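3-phytase (Klebsiella pneumoniae, PDB 2WNH) probably hydrolyses phytate (inositol hexakisphosphate) to release phosphate, as a histidine acid phosphatase, branch 2 of the histidine phosphatase superfamily. Local coordinates at residues R325-V338 with V375-L388. The protein carries 3 engineered substitutions. Residues are numbered along the deposited sequence; the frame is centred on the assembly and turned at random.
Sequences RWRDAKSGERYLRV and VGTLCPFQAAITAL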
# COMPACT_ATOMS: atom_id res chain seq x y z
N ARG B 325 1.62 5.33 -31.55
CA ARG B 325 0.90 4.56 -32.57
C ARG B 325 -0.33 3.91 -31.95
O ARG B 325 -0.21 3.16 -30.99
CB ARG B 325 1.79 3.47 -33.19
CG ARG B 325 1.13 2.84 -34.43
CD ARG B 325 2.03 1.81 -35.07
NE ARG B 325 2.00 0.52 -34.40
CZ ARG B 325 3.05 -0.05 -33.81
NH1 ARG B 325 4.23 0.58 -33.75
NH2 ARG B 325 2.92 -1.25 -33.25
N TRP B 326 -1.49 4.23 -32.53
CA TRP B 326 -2.78 3.72 -32.13
C TRP B 326 -3.38 2.87 -33.23
O TRP B 326 -3.07 3.03 -34.40
CB TRP B 326 -3.74 4.87 -31.85
CG TRP B 326 -3.43 5.62 -30.57
CD1 TRP B 326 -2.51 6.64 -30.41
CD2 TRP B 326 -4.04 5.43 -29.29
NE1 TRP B 326 -2.52 7.08 -29.11
CE2 TRP B 326 -3.45 6.36 -28.39
CE3 TRP B 326 -5.02 4.55 -28.80
CZ2 TRP B 326 -3.81 6.44 -27.03
CZ3 TRP B 326 -5.39 4.63 -27.44
CH2 TRP B 326 -4.78 5.58 -26.58
N ARG B 327 -4.27 1.97 -32.83
CA ARG B 327 -4.94 1.10 -33.79
C ARG B 327 -6.43 1.16 -33.53
O ARG B 327 -6.89 1.12 -32.37
CB ARG B 327 -4.43 -0.33 -33.63
CG ARG B 327 -5.06 -1.31 -34.56
CD ARG B 327 -4.08 -2.42 -34.83
NE ARG B 327 -3.79 -3.19 -33.62
CZ ARG B 327 -2.97 -4.24 -33.60
NH1 ARG B 327 -2.37 -4.64 -34.72
NH2 ARG B 327 -2.75 -4.90 -32.46
N ASP B 328 -7.19 1.28 -34.62
CA ASP B 328 -8.63 1.11 -34.60
C ASP B 328 -8.93 -0.39 -34.48
O ASP B 328 -8.72 -1.13 -35.43
CB ASP B 328 -9.20 1.69 -35.91
CG ASP B 328 -10.72 1.56 -36.00
OD1 ASP B 328 -11.37 1.06 -35.06
OD2 ASP B 328 -11.27 1.98 -37.04
N ALA B 329 -9.43 -0.84 -33.32
CA ALA B 329 -9.58 -2.30 -33.07
C ALA B 329 -10.72 -2.91 -33.87
O ALA B 329 -10.87 -4.13 -33.93
CB ALA B 329 -9.75 -2.61 -31.57
N LYS B 330 -11.51 -2.05 -34.51
CA LYS B 330 -12.61 -2.51 -35.39
C LYS B 330 -12.11 -2.82 -36.81
O LYS B 330 -12.84 -3.38 -37.62
CB LYS B 330 -13.75 -1.48 -35.40
CG LYS B 330 -14.01 -0.83 -34.03
CD LYS B 330 -15.41 -0.26 -33.86
CE LYS B 330 -15.99 0.32 -35.13
NZ LYS B 330 -17.27 1.03 -34.81
N SER B 331 -10.86 -2.49 -37.12
CA SER B 331 -10.39 -2.64 -38.49
C SER B 331 -8.91 -2.93 -38.62
O SER B 331 -8.46 -3.35 -39.69
CB SER B 331 -10.72 -1.37 -39.29
OG SER B 331 -9.84 -0.31 -38.92
N GLY B 332 -8.15 -2.70 -37.55
CA GLY B 332 -6.69 -2.85 -37.61
C GLY B 332 -5.97 -1.67 -38.25
O GLY B 332 -4.75 -1.70 -38.40
N GLU B 333 -6.72 -0.62 -38.62
CA GLU B 333 -6.09 0.56 -39.24
C GLU B 333 -5.28 1.38 -38.22
O GLU B 333 -5.77 1.63 -37.12
CB GLU B 333 -7.16 1.47 -39.87
CG GLU B 333 -6.64 2.47 -40.91
CD GLU B 333 -6.06 1.81 -42.17
OE1 GLU B 333 -6.66 0.83 -42.69
OE2 GLU B 333 -5.01 2.28 -42.65
N ARG B 334 -4.08 1.81 -38.62
CA ARG B 334 -3.17 2.49 -37.70
C ARG B 334 -3.15 4.01 -37.88
O ARG B 334 -3.33 4.54 -39.00
CB ARG B 334 -1.77 1.91 -37.81
CG ARG B 334 -1.70 0.52 -37.20
CD ARG B 334 -0.45 -0.20 -37.58
NE ARG B 334 -0.15 -1.24 -36.61
CZ ARG B 334 0.48 -2.39 -36.89
NH1 ARG B 334 0.85 -2.66 -38.14
NH2 ARG B 334 0.73 -3.26 -35.91
N TYR B 335 -2.94 4.69 -36.75
CA TYR B 335 -2.95 6.14 -36.63
C TYR B 335 -1.78 6.58 -35.78
O TYR B 335 -1.26 5.80 -35.00
CB TYR B 335 -4.24 6.59 -35.95
CG TYR B 335 -5.45 6.44 -36.83
CD1 TYR B 335 -6.06 5.19 -36.99
CD2 TYR B 335 -5.99 7.55 -37.51
CE1 TYR B 335 -7.19 5.03 -37.80
CE2 TYR B 335 -7.12 7.40 -38.32
CZ TYR B 335 -7.70 6.14 -38.46
OH TYR B 335 -8.81 5.98 -39.26
N LEU B 336 -1.39 7.83 -35.92
CA LEU B 336 -0.34 8.42 -35.12
C LEU B 336 -0.92 9.60 -34.34
O LEU B 336 -1.75 10.34 -34.86
CB LEU B 336 0.80 8.88 -36.03
CG LEU B 336 2.08 9.36 -35.36
CD1 LEU B 336 2.79 8.19 -34.69
CD2 LEU B 336 2.99 10.06 -36.38
N ARG B 337 -0.51 9.73 -33.08
CA ARG B 337 -0.78 10.91 -32.26
C ARG B 337 0.57 11.53 -31.92
O ARG B 337 1.53 10.82 -31.58
CB ARG B 337 -1.52 10.50 -30.99
CG ARG B 337 -1.79 11.64 -30.05
CD ARG B 337 -2.68 11.20 -28.92
NE ARG B 337 -2.93 12.30 -28.02
CZ ARG B 337 -2.78 12.24 -26.70
NH1 ARG B 337 -2.34 11.11 -26.13
NH2 ARG B 337 -3.05 13.30 -25.97
N VAL B 338 0.66 12.86 -32.01
CA VAL B 338 1.93 13.55 -31.82
C VAL B 338 1.65 14.74 -30.92
O VAL B 338 0.74 15.53 -31.19
CB VAL B 338 2.47 14.08 -33.19
CG1 VAL B 338 3.77 14.83 -32.98
CG2 VAL B 338 2.67 12.92 -34.14
N VAL B 375 -9.25 9.51 -27.11
CA VAL B 375 -7.86 9.32 -26.66
C VAL B 375 -6.92 10.41 -27.19
O VAL B 375 -5.69 10.35 -26.99
CB VAL B 375 -7.33 7.90 -27.01
CG1 VAL B 375 -8.21 6.84 -26.34
CG2 VAL B 375 -7.30 7.66 -28.52
N GLY B 376 -7.48 11.39 -27.90
CA GLY B 376 -6.65 12.44 -28.51
C GLY B 376 -6.85 12.59 -30.02
O GLY B 376 -7.73 11.96 -30.60
N THR B 377 -6.02 13.43 -30.63
CA THR B 377 -6.04 13.67 -32.09
C THR B 377 -5.23 12.60 -32.79
O THR B 377 -4.00 12.54 -32.62
CB THR B 377 -5.49 15.09 -32.44
OG1 THR B 377 -6.25 16.08 -31.73
CG2 THR B 377 -5.56 15.39 -33.95
N LEU B 378 -5.92 11.76 -33.58
CA LEU B 378 -5.31 10.64 -34.27
C LEU B 378 -5.25 10.90 -35.78
O LEU B 378 -6.24 11.30 -36.39
CB LEU B 378 -6.07 9.34 -33.97
CG LEU B 378 -5.61 8.49 -32.76
CD1 LEU B 378 -5.11 9.24 -31.55
CD2 LEU B 378 -6.69 7.47 -32.37
N CYS B 379 -4.07 10.68 -36.35
CA CYS B 379 -3.77 11.00 -37.75
C CYS B 379 -3.44 9.73 -38.53
O CYS B 379 -2.61 8.93 -38.08
CB CYS B 379 -2.59 11.98 -37.78
SG CYS B 379 -2.94 13.51 -36.85
N PRO B 380 -4.07 9.51 -39.71
CA PRO B 380 -3.70 8.33 -40.48
C PRO B 380 -2.19 8.13 -40.53
O PRO B 380 -1.44 9.05 -40.89
CB PRO B 380 -4.31 8.62 -41.87
CG PRO B 380 -5.55 9.37 -41.51
CD PRO B 380 -5.13 10.29 -40.39
N PHE B 381 -1.75 6.93 -40.19
CA PHE B 381 -0.36 6.68 -39.81
C PHE B 381 0.65 7.02 -40.91
O PHE B 381 1.57 7.81 -40.66
CB PHE B 381 -0.17 5.22 -39.32
CG PHE B 381 1.21 4.94 -38.81
CD1 PHE B 381 1.54 5.20 -37.47
CD2 PHE B 381 2.19 4.39 -39.65
CE1 PHE B 381 2.83 4.93 -36.98
CE2 PHE B 381 3.47 4.11 -39.17
CZ PHE B 381 3.80 4.40 -37.84
N GLN B 382 0.50 6.44 -42.12
CA GLN B 382 1.52 6.66 -43.17
C GLN B 382 1.64 8.12 -43.61
O GLN B 382 2.75 8.65 -43.77
CB GLN B 382 1.29 5.77 -44.39
CG GLN B 382 2.48 5.79 -45.36
CD GLN B 382 3.82 5.63 -44.65
OE1 GLN B 382 4.04 4.62 -43.96
NE2 GLN B 382 4.70 6.63 -44.78
N ALA B 383 0.49 8.76 -43.83
CA ALA B 383 0.46 10.18 -44.19
C ALA B 383 1.09 11.07 -43.12
O ALA B 383 1.67 12.10 -43.44
CB ALA B 383 -0.99 10.62 -44.45
N ALA B 384 0.94 10.69 -41.84
CA ALA B 384 1.53 11.46 -40.75
C ALA B 384 3.05 11.32 -40.76
O ALA B 384 3.78 12.33 -40.67
CB ALA B 384 0.94 11.01 -39.42
N ILE B 385 3.52 10.08 -40.88
CA ILE B 385 4.96 9.81 -41.00
C ILE B 385 5.59 10.59 -42.16
O ILE B 385 6.65 11.20 -42.00
CB ILE B 385 5.21 8.29 -41.16
CG1 ILE B 385 4.70 7.54 -39.90
CG2 ILE B 385 6.68 8.00 -41.47
CD1 ILE B 385 5.53 7.75 -38.64
N THR B 386 4.94 10.56 -43.32
CA THR B 386 5.44 11.26 -44.50
C THR B 386 5.52 12.76 -44.28
O THR B 386 6.53 13.38 -44.61
CB THR B 386 4.55 10.96 -45.72
OG1 THR B 386 4.62 9.56 -46.01
CG2 THR B 386 5.05 11.75 -46.97
N ALA B 387 4.45 13.34 -43.73
CA ALA B 387 4.43 14.77 -43.46
C ALA B 387 5.49 15.18 -42.44
O ALA B 387 6.20 16.18 -42.63
CB ALA B 387 3.04 15.22 -43.02
N LEU B 388 5.62 14.40 -41.37
CA LEU B 388 6.58 14.74 -40.32
C LEU B 388 8.04 14.61 -40.76
O LEU B 388 8.93 15.26 -40.19
CB LEU B 388 6.34 13.87 -39.07
CG LEU B 388 5.05 14.21 -38.32
CD1 LEU B 388 4.71 13.05 -37.36
CD2 LEU B 388 5.09 15.53 -37.57
O HOH W 1 -1.62 14.23 -32.97
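A beta-hairpin, strands 325-328 and 334-338 of the mixed sheet in this histidine acid phosphatase alpha/beta domain, is joined at its second strand by strand 376-380, which runs straight into helix 381-388. The pairing is antiparallel but strongly twisted, with strand axes at 131°. Leu336 and Cys379 form the hydrogen-bonded pair: Leu336 N reaches Cys379 O at 2.7 Å, and Cys379 N returns to Leu336 O at 2.8 Å. Tyr335 and Pro380 follow as a non-hydrogen-bonded pair. Beyond them Phe381 N, in the first turn of the helix, meets Arg334 O at 3.1 Å, so the bonding to strand 334-338 carries on past the N-cap residue Pro380. A water that accepts from Val338 N also lies within hydrogen-bonding distance of Thr377 O, probably linking the two strands at the other end of the pairing.

Side chains fill both faces. On the Leu336 and Cys379 face, Leu336 CD2 meets Leu388 CD1 tip to tip at 3.6 Å and also touches Ala384 CB; helix 256-274 adds Val274 against Leu336, and Cys379 is held by its disulfide to Cys370. Phe381 CG lies anti to the backbone N (chi1 -175°), which brings CE1 against the aliphatic CG of Arg325, whose guanidinium hydrogen-bonds Val274 O through NH1 and is salt-bridged to Glu17 through NE.

Trp326 carries the other cluster. Leu378 CD1 lies over its five-membered ring, while Val375 CG2 sits 3.7 Å from the centroid of its six-membered ring, only 8° off the normal, a CH-pi contact. Alongside, Arg337 extends past Gly376 to salt bridges with Glu364 and Glu324, and Val375 O rests over one face of its guanidinium, 3.5 Å from CZ.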